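6-phosphogluconate dehydrogenase, NAD-binding (Mycolicibacterium smegmatis MC2 155, PDB 6SMT) is an S-enantioselective imine reductase that binds NADPH and probably uses it as the hydride donor for reducing imines to amines. Local coordinates at residues 75-80 with 99-103; 88-94 with 116-120; 121-127 with 139-145. All blocks are in the same frame, centred on the assembly; numbering follows the deposited sequence. Where two conformers were deposited one is given.

Interaction 1: residues 75-80 with 99-103; sequences VDHDAV and LSSDT. With NDP (NADPH dihydro-nicotinamide-adenine-dinucleotide phosphate), chain L.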
loop_
_atom_site.group_PDB
_atom_site.type_symbol
_atom_site.label_atom_id
_atom_site.label_comp_id
_atom_site.label_asym_id
_atom_site.label_seq_id
_atom_site.Cartn_x
_atom_site.Cartn_y
_atom_site.Cartn_z
ATOM N N VAL B 75 9.599 16.569 -15.653
ATOM C CA VAL B 75 9.603 15.094 -15.457
ATOM C C VAL B 75 10.811 14.651 -14.656
ATOM O O VAL B 75 10.619 13.826 -13.773
ATOM C CB VAL B 75 9.496 14.364 -16.794
ATOM C CG1 VAL B 75 10.699 14.617 -17.680
ATOM C CG2 VAL B 75 9.316 12.857 -16.525
ATOM N N ASP B 76 12.018 15.157 -14.890
ATOM C CA ASP B 76 13.208 14.687 -14.196
ATOM C C ASP B 76 14.298 15.743 -14.222
ATOM O O ASP B 76 14.083 16.849 -14.763
ATOM C CB ASP B 76 13.695 13.363 -14.794
ATOM C CG ASP B 76 14.185 13.464 -16.261
ATOM O OD1 ASP B 76 14.355 14.529 -16.805
ATOM O OD2 ASP B 76 14.325 12.352 -16.963
ATOM N N HIS B 77 15.474 15.458 -13.630
ATOM C CA HIS B 77 16.583 16.417 -13.562
ATOM C C HIS B 77 17.312 16.514 -14.907
ATOM O O HIS B 77 17.930 17.535 -15.057
ATOM C CB HIS B 77 17.466 16.223 -12.345
ATOM C CG HIS B 77 16.866 16.867 -11.142
ATOM N ND1 HIS B 77 17.501 17.927 -10.487
ATOM C CD2 HIS B 77 15.626 16.743 -10.548
ATOM C CE1 HIS B 77 16.724 18.377 -9.486
ATOM N NE2 HIS B 77 15.560 17.653 -9.494
ATOM N N ASP B 78 17.175 15.568 -15.827
ATOM C CA ASP B 78 17.742 15.865 -17.174
ATOM C C ASP B 78 16.972 17.057 -17.775
ATOM O O ASP B 78 17.605 18.010 -18.314
ATOM C CB ASP B 78 17.699 14.673 -18.108
ATOM C CG ASP B 78 18.774 13.633 -17.772
ATOM O OD1 ASP B 78 19.794 13.970 -17.199
ATOM O OD2 ASP B 78 18.592 12.557 -18.239
ATOM N N ALA B 79 15.656 17.119 -17.574
ATOM C CA ALA B 79 14.853 18.265 -18.042
ATOM C C ALA B 79 15.179 19.470 -17.220
ATOM O O ALA B 79 15.345 20.574 -17.780
ATOM C CB ALA B 79 13.418 17.906 -17.986
ATOM N N VAL B 80 15.233 19.396 -15.876
ATOM C CA VAL B 80 15.610 20.569 -15.065
ATOM C C VAL B 80 16.917 21.179 -15.568
ATOM O O VAL B 80 16.966 22.388 -15.712
ATOM C CB VAL B 80 15.752 20.198 -13.571
ATOM C CG1 VAL B 80 16.293 21.337 -12.729
ATOM C CG2 VAL B 80 14.410 19.759 -13.015
ATOM N N LEU B 99 11.559 21.018 -8.124
ATOM C CA LEU B 99 10.390 20.231 -7.671
ATOM C C LEU B 99 10.168 19.138 -8.683
ATOM O O LEU B 99 9.011 18.865 -9.083
ATOM C CB LEU B 99 9.149 21.147 -7.499
ATOM C CG LEU B 99 9.274 22.172 -6.422
ATOM C CD1 LEU B 99 8.028 23.081 -6.472
ATOM C CD2 LEU B 99 9.427 21.588 -5.043
ATOM N N SER B 100 11.177 18.443 -9.123
ATOM C CA SER B 100 11.122 17.427 -10.170
ATOM C C SER B 100 11.726 16.144 -9.629
ATOM O O SER B 100 12.914 16.159 -9.207
ATOM C CB SER B 100 11.888 17.911 -11.420
ATOM O OG SER B 100 11.323 19.174 -11.873
ATOM N N SER B 101 10.991 15.051 -9.584
ATOM C CA SER B 101 11.450 13.869 -8.833
ATOM C C SER B 101 12.658 13.202 -9.486
ATOM O O SER B 101 12.568 12.873 -10.690
ATOM C CB SER B 101 10.233 12.920 -8.707
ATOM O OG SER B 101 10.613 11.809 -7.878
ATOM N N ASP B 102 13.732 13.006 -8.762
ATOM C CA ASP B 102 14.929 12.328 -9.243
ATOM C C ASP B 102 15.788 11.982 -8.024
ATOM O O ASP B 102 15.344 12.145 -6.871
ATOM C CB ASP B 102 15.694 13.214 -10.255
ATOM C CG ASP B 102 16.420 12.482 -11.363
ATOM O OD1 ASP B 102 17.006 11.387 -11.075
ATOM O OD2 ASP B 102 16.439 12.996 -12.530
ATOM N N THR B 103 16.992 11.403 -8.279
ATOM C CA THR B 103 17.797 10.850 -7.184
ATOM C C THR B 103 18.498 11.931 -6.379
ATOM O O THR B 103 18.648 13.097 -6.779
ATOM C CB THR B 103 18.848 9.923 -7.736
ATOM O OG1 THR B 103 19.774 10.728 -8.489
ATOM C CG2 THR B 103 18.227 8.867 -8.599
HETATM P PA NDP L . 5.541 15.129 -15.938
HETATM O O1A NDP L . 6.375 14.431 -14.903
HETATM O O2A NDP L . 4.780 14.335 -16.953
HETATM O O5B NDP L . 6.446 16.215 -16.655
HETATM C C5B NDP L . 5.828 16.990 -17.698
HETATM C C4B NDP L . 6.498 18.340 -17.746
HETATM O O4B NDP L . 7.922 18.202 -18.021
HETATM C C3B NDP L . 5.946 19.213 -18.890
HETATM O O3B NDP L . 5.988 20.585 -18.545
HETATM C C2B NDP L . 6.933 18.903 -19.995
HETATM O O2B NDP L . 7.071 19.852 -21.048
HETATM C C1B NDP L . 8.210 18.964 -19.179
HETATM N N9A NDP L . 9.375 18.382 -19.835
HETATM C C8A NDP L . 9.622 17.059 -20.120
HETATM N N7A NDP L . 10.785 16.874 -20.702
HETATM C C5A NDP L . 11.336 18.139 -20.823
HETATM C C6A NDP L . 12.534 18.637 -21.398
HETATM N N6A NDP L . 13.498 17.866 -21.892
HETATM N N1A NDP L . 12.728 19.973 -21.359
HETATM C C2A NDP L . 11.799 20.768 -20.819
HETATM N N3A NDP L . 10.629 20.416 -20.275
HETATM C C4A NDP L . 10.449 19.091 -20.328
HETATM O O3 NDP L . 4.448 16.111 -15.297
HETATM P PN NDP L . 3.745 16.382 -13.931
HETATM O O1N NDP L . 3.226 17.749 -13.976
HETATM O O2N NDP L . 2.784 15.282 -13.655
HETATM O O5D NDP L . 4.892 16.225 -12.815
HETATM C C5D NDP L . 5.965 17.156 -12.739
HETATM C C4D NDP L . 6.870 16.679 -11.629
HETATM O O4D NDP L . 6.114 16.735 -10.392
HETATM C C3D NDP L . 7.413 15.249 -11.760
HETATM O O3D NDP L . 8.780 15.143 -11.384
HETATM C C2D NDP L . 6.540 14.474 -10.789
HETATM O O2D NDP L . 7.124 13.296 -10.242
HETATM C C1D NDP L . 6.221 15.481 -9.714
HETATM N N1N NDP L . 4.942 15.235 -9.020
HETATM C C2N NDP L . 3.780 15.101 -9.734
HETATM C C3N NDP L . 2.608 14.790 -9.131
HETATM C C7N NDP L . 1.346 14.629 -9.881
HETATM O O7N NDP L . 0.348 14.292 -9.204
HETATM N N7N NDP L . 1.262 14.859 -11.180
HETATM C C4N NDP L . 2.562 14.557 -7.702
HETATM C C5N NDP L . 3.802 14.772 -6.985
HETATM C C6N NDP L . 4.905 15.125 -7.608
HETATM P P2B NDP L . 5.975 19.779 -22.249
HETATM O O1X NDP L . 6.616 20.677 -23.349
HETATM O O2X NDP L . 5.920 18.321 -22.697
HETATM O O3X NDP L . 4.656 20.243 -21.777
HETATM O O HOH W 1 10.510 11.500 -12.426
HETATM O O HOH W 2 13.761 18.354 -7.552
HETATM O O HOH W 3 17.183 12.741 -15.054
#

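Interaction 2: residues 88-94 with 116-120; sequences GDAPAGR and NVGGR. With FMT (formic acid), chain M.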
loop_
_atom_site.group_PDB
_atom_site.type_symbol
_atom_site.label_atom_id
_atom_site.label_comp_id
_atom_site.label_asym_id
_atom_site.label_seq_id
_atom_site.Cartn_x
_atom_site.Cartn_y
_atom_site.Cartn_z
ATOM N N GLY B 88 20.947 30.220 -18.661
ATOM C CA GLY B 88 22.276 30.835 -18.554
ATOM C C GLY B 88 22.462 31.550 -17.224
ATOM O O GLY B 88 22.315 30.912 -16.150
ATOM N N ASP B 89 22.732 32.863 -17.221
ATOM C CA ASP B 89 23.057 33.595 -15.967
ATOM C C ASP B 89 21.808 34.175 -15.304
ATOM O O ASP B 89 21.942 34.839 -14.262
ATOM C CB ASP B 89 24.062 34.725 -16.256
ATOM C CG ASP B 89 25.380 34.156 -16.738
ATOM O OD1 ASP B 89 25.886 33.222 -16.068
ATOM O OD2 ASP B 89 25.910 34.693 -17.787
ATOM N N ALA B 90 20.604 33.890 -15.829
ATOM C CA ALA B 90 19.339 34.445 -15.270
ATOM C C ALA B 90 19.175 34.098 -13.804
ATOM O O ALA B 90 18.628 34.916 -13.052
ATOM C CB ALA B 90 18.118 34.039 -16.048
ATOM N N PRO B 91 19.581 32.885 -13.327
ATOM C CA PRO B 91 19.441 32.655 -11.904
ATOM C C PRO B 91 20.285 33.455 -10.928
ATOM O O PRO B 91 20.121 33.388 -9.736
ATOM C CB PRO B 91 19.762 31.166 -11.735
ATOM C CG PRO B 91 19.589 30.571 -13.095
ATOM C CD PRO B 91 20.048 31.680 -14.035
ATOM N N ALA B 92 21.231 34.288 -11.466
ATOM C CA ALA B 92 22.171 34.989 -10.582
ATOM C C ALA B 92 21.387 35.824 -9.564
ATOM O O ALA B 92 20.515 36.630 -10.006
ATOM C CB ALA B 92 23.121 35.876 -11.417
ATOM N N GLY B 93 21.700 35.727 -8.294
ATOM C CA GLY B 93 21.045 36.545 -7.264
ATOM C C GLY B 93 19.588 36.143 -6.995
ATOM O O GLY B 93 18.922 36.845 -6.256
ATOM N N ARG B 94 19.148 35.028 -7.569
ATOM C CA ARG B 94 17.770 34.572 -7.350
ATOM C C ARG B 94 17.819 33.186 -6.720
ATOM O O ARG B 94 18.853 32.605 -6.566
ATOM C CB ARG B 94 17.070 34.511 -8.700
ATOM C CG ARG B 94 16.937 35.885 -9.376
ATOM C CD ARG B 94 16.322 35.866 -10.754
ATOM N NE ARG B 94 16.608 37.141 -11.428
ATOM C CZ ARG B 94 15.949 38.238 -11.239
ATOM N NH1 ARG B 94 14.802 38.209 -10.582
ATOM N NH2 ARG B 94 16.353 39.369 -11.830
ATOM N N ASN B 116 26.840 27.682 -9.587
ATOM C CA ASN B 116 27.887 28.053 -10.583
ATOM C C ASN B 116 27.514 29.356 -11.259
ATOM O O ASN B 116 28.453 30.032 -11.796
ATOM C CB ASN B 116 28.012 26.969 -11.654
ATOM C CG ASN B 116 28.713 25.724 -11.221
ATOM O OD1 ASN B 116 29.322 25.688 -10.139
ATOM N ND2 ASN B 116 28.557 24.687 -12.066
ATOM N N VAL B 117 26.231 29.712 -11.371
ATOM C CA VAL B 117 25.786 30.942 -12.057
ATOM C C VAL B 117 25.267 31.952 -11.054
ATOM O O VAL B 117 24.672 32.926 -11.517
ATOM C CB VAL B 117 24.791 30.679 -13.176
ATOM C CG1 VAL B 117 25.342 29.774 -14.275
ATOM C CG2 VAL B 117 23.509 30.081 -12.560
ATOM N N GLY B 118 25.599 31.778 -9.785
ATOM C CA GLY B 118 25.370 32.745 -8.721
ATOM C C GLY B 118 23.942 32.760 -8.241
ATOM O O GLY B 118 23.563 33.651 -7.510
ATOM N N GLY B 119 23.240 31.638 -8.464
ATOM C CA GLY B 119 21.919 31.444 -7.821
ATOM C C GLY B 119 22.050 30.678 -6.514
ATOM O O GLY B 119 23.148 30.163 -6.151
ATOM N N ARG B 120 20.925 30.551 -5.827
ATOM C CA ARG B 120 20.704 29.813 -4.546
ATOM C C ARG B 120 19.770 28.652 -4.935
ATOM O O ARG B 120 19.005 28.837 -5.920
ATOM C CB ARG B 120 20.160 30.862 -3.565
ATOM C CG ARG B 120 21.251 31.829 -3.071
ATOM C CD ARG B 120 20.827 32.726 -1.932
ATOM N NE ARG B 120 19.706 33.531 -2.326
ATOM C CZ ARG B 120 18.909 34.179 -1.494
ATOM N NH1 ARG B 120 19.101 34.066 -0.200
ATOM N NH2 ARG B 120 17.926 34.920 -1.960
HETATM C C FMT M . 26.791 25.629 -14.922
HETATM O O1 FMT M . 27.648 24.814 -14.644
HETATM O O2 FMT M . 26.094 26.360 -14.085
HETATM O O HOH W 4 26.030 34.359 -13.437
HETATM O O HOH W 5 20.430 34.295 -4.719
#

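Interaction 3: residues 121-127 with 139-145; sequences YLDGAIM and SILFAGP. With NDP (NADPH dihydro-nicotinamide-adenine-dinucleotide phosphate), chain L; 2EH ((2S)-2-ethylhexan-1-ol), chain N.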
loop_
_atom_site.group_PDB
_atom_site.type_symbol
_atom_site.label_atom_id
_atom_site.label_comp_id
_atom_site.label_asym_id
_atom_site.label_seq_id
_atom_site.Cartn_x
_atom_site.Cartn_y
_atom_site.Cartn_z
ATOM N N TYR B 121 19.889 27.510 -4.264
ATOM C CA TYR B 121 19.033 26.359 -4.631
ATOM C C TYR B 121 18.460 25.723 -3.405
ATOM O O TYR B 121 19.184 25.459 -2.438
ATOM C CB TYR B 121 19.856 25.319 -5.406
ATOM C CG TYR B 121 19.048 24.158 -5.925
ATOM C CD1 TYR B 121 18.212 24.295 -7.001
ATOM C CD2 TYR B 121 19.143 22.932 -5.351
ATOM C CE1 TYR B 121 17.507 23.234 -7.494
ATOM C CE2 TYR B 121 18.469 21.835 -5.850
ATOM C CZ TYR B 121 17.578 21.992 -6.890
ATOM O OH TYR B 121 16.870 20.931 -7.413
ATOM N N LEU B 122 17.180 25.381 -3.472
ATOM C CA LEU B 122 16.579 24.383 -2.565
ATOM C C LEU B 122 16.134 23.230 -3.434
ATOM O O LEU B 122 15.624 23.463 -4.544
ATOM C CB LEU B 122 15.389 24.876 -1.751
ATOM C CG LEU B 122 15.700 25.995 -0.818
ATOM C CD1 LEU B 122 14.385 26.557 -0.250
ATOM C CD2 LEU B 122 16.589 25.523 0.306
ATOM N N ASP B 123 16.180 21.999 -2.960
ATOM C CA ASP B 123 15.530 20.867 -3.631
ATOM C C ASP B 123 14.251 20.550 -2.891
ATOM O O ASP B 123 14.208 20.630 -1.646
ATOM C CB ASP B 123 16.422 19.617 -3.628
ATOM C CG ASP B 123 15.909 18.639 -4.703
ATOM O OD1 ASP B 123 15.843 19.066 -5.899
ATOM O OD2 ASP B 123 15.440 17.488 -4.337
ATOM N N GLY B 124 13.187 20.238 -3.607
ATOM C CA GLY B 124 11.922 19.888 -2.975
ATOM C C GLY B 124 11.267 18.696 -3.636
ATOM O O GLY B 124 11.634 18.317 -4.733
ATOM N N ALA B 125 10.432 18.021 -2.879
ATOM C CA ALA B 125 9.707 16.839 -3.325
ATOM C C ALA B 125 8.259 16.992 -2.875
ATOM O O ALA B 125 7.967 17.088 -1.664
ATOM C CB ALA B 125 10.303 15.604 -2.768
ATOM N N ILE B 126 7.369 17.008 -3.840
ATOM C CA ILE B 126 5.914 17.082 -3.617
ATOM C C ILE B 126 5.363 15.679 -3.424
ATOM O O ILE B 126 5.574 14.801 -4.271
ATOM C CB ILE B 126 5.201 17.770 -4.798
ATOM C CG1 ILE B 126 5.788 19.166 -5.080
ATOM C CG2 ILE B 126 3.679 17.824 -4.529
ATOM C CD1 ILE B 126 5.416 19.648 -6.442
ATOM N N MET B 127 4.750 15.418 -2.270
ATOM C CA MET B 127 4.377 14.066 -1.847
ATOM C C MET B 127 2.878 13.821 -1.913
ATOM O O MET B 127 2.415 12.780 -1.388
ATOM C CB MET B 127 4.885 13.842 -0.417
ATOM C CG MET B 127 6.377 14.076 -0.285
ATOM S SD MET B 127 7.436 13.357 -1.482
ATOM C CE MET B 127 6.868 11.673 -1.538
ATOM N N SER B 139 1.650 18.054 0.950
ATOM C CA SER B 139 2.921 17.989 1.689
ATOM C C SER B 139 4.065 18.125 0.711
ATOM O O SER B 139 4.116 17.375 -0.258
ATOM C CB SER B 139 3.039 16.698 2.451
ATOM O OG SER B 139 4.342 16.545 3.031
ATOM N N ILE B 140 4.996 19.037 1.014
ATOM C CA ILE B 140 6.199 19.265 0.185
ATOM C C ILE B 140 7.372 19.230 1.147
ATOM O O ILE B 140 7.385 19.914 2.203
ATOM C CB ILE B 140 6.116 20.549 -0.647
ATOM C CG1 ILE B 140 4.804 20.653 -1.416
ATOM C CG2 ILE B 140 7.330 20.565 -1.579
ATOM C CD1 ILE B 140 4.669 21.939 -2.180
ATOM N N LEU B 141 8.387 18.446 0.797
ATOM C CA LEU B 141 9.637 18.331 1.576
ATOM C C LEU B 141 10.710 19.181 0.910
ATOM O O LEU B 141 10.770 19.252 -0.356
ATOM C CB LEU B 141 10.123 16.872 1.607
ATOM C CG LEU B 141 9.072 15.865 1.922
ATOM C CD1 LEU B 141 9.722 14.491 1.985
ATOM C CD2 LEU B 141 8.407 16.150 3.211
ATOM N N PHE B 142 11.626 19.748 1.700
ATOM C CA PHE B 142 12.670 20.626 1.149
ATOM C C PHE B 142 13.966 20.314 1.832
ATOM O O PHE B 142 14.039 19.949 2.982
ATOM C CB PHE B 142 12.358 22.113 1.425
ATOM C CG PHE B 142 11.115 22.612 0.738
ATOM C CD1 PHE B 142 9.891 22.430 1.347
ATOM C CD2 PHE B 142 11.163 23.247 -0.475
ATOM C CE1 PHE B 142 8.723 22.805 0.722
ATOM C CE2 PHE B 142 9.981 23.677 -1.084
ATOM C CZ PHE B 142 8.789 23.473 -0.465
ATOM N N ALA B 143 15.041 20.552 1.075
ATOM C CA ALA B 143 16.429 20.369 1.554
ATOM C C ALA B 143 17.344 21.445 0.961
ATOM O O ALA B 143 17.152 21.891 -0.171
ATOM C CB ALA B 143 16.964 18.990 1.236
ATOM N N GLY B 144 18.332 21.839 1.756
ATOM C CA GLY B 144 19.268 22.905 1.404
ATOM C C GLY B 144 19.390 23.881 2.555
ATOM O O GLY B 144 18.964 23.567 3.670
ATOM N N PRO B 145 19.999 25.040 2.317
ATOM C CA PRO B 145 20.255 25.919 3.472
ATOM C C PRO B 145 19.001 26.310 4.230
ATOM O O PRO B 145 18.065 26.781 3.626
ATOM C CB PRO B 145 20.890 27.110 2.768
ATOM C CG PRO B 145 21.567 26.524 1.586
ATOM C CD PRO B 145 20.620 25.446 1.075
HETATM P PA NDP L . 5.541 15.129 -15.938
HETATM O O1A NDP L . 6.375 14.431 -14.903
HETATM O O2A NDP L . 4.780 14.335 -16.953
HETATM O O5B NDP L . 6.446 16.215 -16.655
HETATM C C5B NDP L . 5.828 16.990 -17.698
HETATM C C4B NDP L . 6.498 18.340 -17.746
HETATM O O4B NDP L . 7.922 18.202 -18.021
HETATM C C3B NDP L . 5.946 19.213 -18.890
HETATM O O3B NDP L . 5.988 20.585 -18.545
HETATM C C2B NDP L . 6.933 18.903 -19.995
HETATM O O2B NDP L . 7.071 19.852 -21.048
HETATM C C1B NDP L . 8.210 18.964 -19.179
HETATM N N9A NDP L . 9.375 18.382 -19.835
HETATM C C8A NDP L . 9.622 17.059 -20.120
HETATM N N7A NDP L . 10.785 16.874 -20.702
HETATM C C5A NDP L . 11.336 18.139 -20.823
HETATM C C6A NDP L . 12.534 18.637 -21.398
HETATM N N6A NDP L . 13.498 17.866 -21.892
HETATM N N1A NDP L . 12.728 19.973 -21.359
HETATM C C2A NDP L . 11.799 20.768 -20.819
HETATM N N3A NDP L . 10.629 20.416 -20.275
HETATM C C4A NDP L . 10.449 19.091 -20.328
HETATM O O3 NDP L . 4.448 16.111 -15.297
HETATM P PN NDP L . 3.745 16.382 -13.931
HETATM O O1N NDP L . 3.226 17.749 -13.976
HETATM O O2N NDP L . 2.784 15.282 -13.655
HETATM O O5D NDP L . 4.892 16.225 -12.815
HETATM C C5D NDP L . 5.965 17.156 -12.739
HETATM C C4D NDP L . 6.870 16.679 -11.629
HETATM O O4D NDP L . 6.114 16.735 -10.392
HETATM C C3D NDP L . 7.413 15.249 -11.760
HETATM O O3D NDP L . 8.780 15.143 -11.384
HETATM C C2D NDP L . 6.540 14.474 -10.789
HETATM O O2D NDP L . 7.124 13.296 -10.242
HETATM C C1D NDP L . 6.221 15.481 -9.714
HETATM N N1N NDP L . 4.942 15.235 -9.020
HETATM C C2N NDP L . 3.780 15.101 -9.734
HETATM C C3N NDP L . 2.608 14.790 -9.131
HETATM C C7N NDP L . 1.346 14.629 -9.881
HETATM O O7N NDP L . 0.348 14.292 -9.204
HETATM N N7N NDP L . 1.262 14.859 -11.180
HETATM C C4N NDP L . 2.562 14.557 -7.702
HETATM C C5N NDP L . 3.802 14.772 -6.985
HETATM C C6N NDP L . 4.905 15.125 -7.608
HETATM P P2B NDP L . 5.975 19.779 -22.249
HETATM O O1X NDP L . 6.616 20.677 -23.349
HETATM O O2X NDP L . 5.920 18.321 -22.697
HETATM O O3X NDP L . 4.656 20.243 -21.777
HETATM C C7 2EH N . 3.371 10.504 -6.939
HETATM C C8 2EH N . 2.291 11.444 -4.877
HETATM C C9 2EH N . 3.260 10.761 -3.928
HETATM C C12 2EH N . 0.421 10.335 -8.008
HETATM C C7A 2EH N . 2.068 10.676 -6.161
HETATM O O7C 2EH N . 3.736 11.479 -7.916
HETATM C CBA 2EH N . 0.895 11.223 -6.931
HETATM C CCA 2EH N . -1.010 10.477 -8.344
HETATM C CCB 2EH N . -1.493 9.218 -9.056
#

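Interaction 1: residues 75-80 with 99-103
In the NADPH-binding Rossmann domain, the loop opening into helix 77-87 meets the loop after strand 95-98, with His-77 set against Ser-100 and Asp-102. Asp-102 OD2 takes the backbone N of His-77 at 2.9 Å on its anti lone pair, while OD1 takes the backbone N of Thr-103, so one carboxylate ties the first residue of helix 77-87 to the N-cap residue of helix 104-116. The carboxylate stands nearly upright to the imidazole (planes 82° apart), and Asp-102 CB lies 3.5 Å from His-77 CD2. Val-80 CG2 sits over the centre of one ring face; Ser-100 O lies at the ring edge, in its plane, 3.1 Å from His-77 NE2, and His-77 ND1 bonds to Thr-110. Asp-76 is the N-cap of helix 77-87: chi1 of 65° swings its carboxylate back over the helix start, where OD1 accepts from Ala-79 N. The two loops follow the C-terminal ends of strands 69-72 and 95-98, the edge of a Rossmann sheet over which the dinucleotide lies. Ser-101 N donates to O3D of the nicotinamide ribose at 2.9 Å, and Ala-79 CB packs 3.5 Å from the adenine atom C5A. A water donates to both Val-75 O and Ser-101 O.

Interaction 2: residues 88-94 with 116-120
Arg-94 O is gripped twice: the backbone N of Arg-120 donates to it at 3.0 Å, nearly along the C=O axis, and a water donates to it as well. In one of the two conformers of Arg-120, with the side chain bent at chi3, the same water also accepts from Arg-120 NE, and the guanidinium forms a salt bridge through NH1 with Glu-151. Arg-94 turns away from the contact and gives NH1 to Ser-67 O. A second bond crosses at Gly-93 N, which meets Gly-118 O at 2.9 Å and almost straight (172°), although the donor stands well above the carbonyl plane. Gly-118, with positive phi, is the C' residue of the Schellman motif that ends helix 104-116. Facing it are two successive beta turns, type I from Asp-89 to Ala-92 and type II from Pro-91 to Arg-94, and the two loops lead into the neighbouring parallel strands 95-98 and 120-126 of the Rossmann sheet. Gly-119 CA passes only 3.3 Å from Pro-91 O. Val-117 supplies the apolar part: chi1 of -60° sets CG1 beside the backbone N and leaves CG2 between N and the carbonyl carbon, from where Val-117 CG2 reaches Pro-91 CG at 4.0 Å, while Val-117 CG1 approaches Gly-88 O at 3.7 Å. Ala-92 CB presses on Val-117 O at 3.3 Å, and a water donates to this oxygen. A formic acid molecule, probably from the crystallisation liquor, accepts from Asn-116 ND2.

Interaction 3: residues 121-127 with 139-145
Ile-126 and Ile-140 have closely similar first torsions, chi1 -55° and -49°, each setting CG1 anti to the carbonyl carbon; as a non-hydrogen-bonded pair on the same face of the sheet, the two side chains lie side by side and point the same way. Ile-126 CG1 meets Ile-140 CG2 at 4.1 Å. Met-127, bent at chi2 and chi3, instead crosses Leu-141 at about a right angle, with its CG 3.9 Å from Leu-141 CG. Strands 121-126 and 139-143 run antiparallel, their directions 156° apart. Asp-123 with Ala-143 and Ala-125 with Leu-141 are hydrogen-bonded pairs, each closed by two backbone bonds; the straightest is Leu-141 N to Ala-125 O, at 2.8 Å. Met-127 N adds a fifth bond to Ser-139 O at 2.9 Å. Gly-124 and Phe-142 form a non-hydrogen-bonded pair in which Gly-124 CA comes within 2.9 Å of Leu-141 O, a CA-H...O contact, and the bare glycine lets the Phe-142 ring lie obliquely beside it; the ring also meets that of Phe-149. At the far end Leu-122 CD2 packs 4.1 Å from Pro-145 CD, just ahead of helix 146-156. Asp-123 points to the face shared with Ala-125 and Leu-141, and its OD1 receives the Tyr-121 hydroxyl (OH) at 2.6 Å on the anti lone pair. Helix 171-199 packs on Ala-125 and Leu-141 of that face and also touches Met-127. Ile-126 O lies 3.2 Å from C5N of the dihydronicotinamide, and Met-127 O borders the bound 2-ethylhexanol. Here the parallel Rossmann sheet takes on an antiparallel strand, and the end of strand 120-126 forms part of the nicotinamide and ligand pocket.

Overall arrangement
All three contacts belong to the N-terminal NADPH-binding domain and lie along strands 69-72, 95-98, 120-126 and 139-143 of its mixed sheet. Interactions 1 and 2 alternate along the chain, joining opposite ends of the same two strand-helix units: interaction 1 at the cofactor ends of strands 69-72 and 95-98, interaction 2 at the far ends of helices 77-87 and 104-116, with centres 19 Å apart. Interaction 3 comes later; residues 116-120 run straight into its strand, and its centre is also 19 Å from that of interaction 2. Interactions 1 and 3, 13 Å apart between centres, touch through His-77 on Tyr-121 and Leu-99 on Gly-124. Both reach NADPH and the second subunit, whereas interaction 2 lies at the surface away from the cofactor.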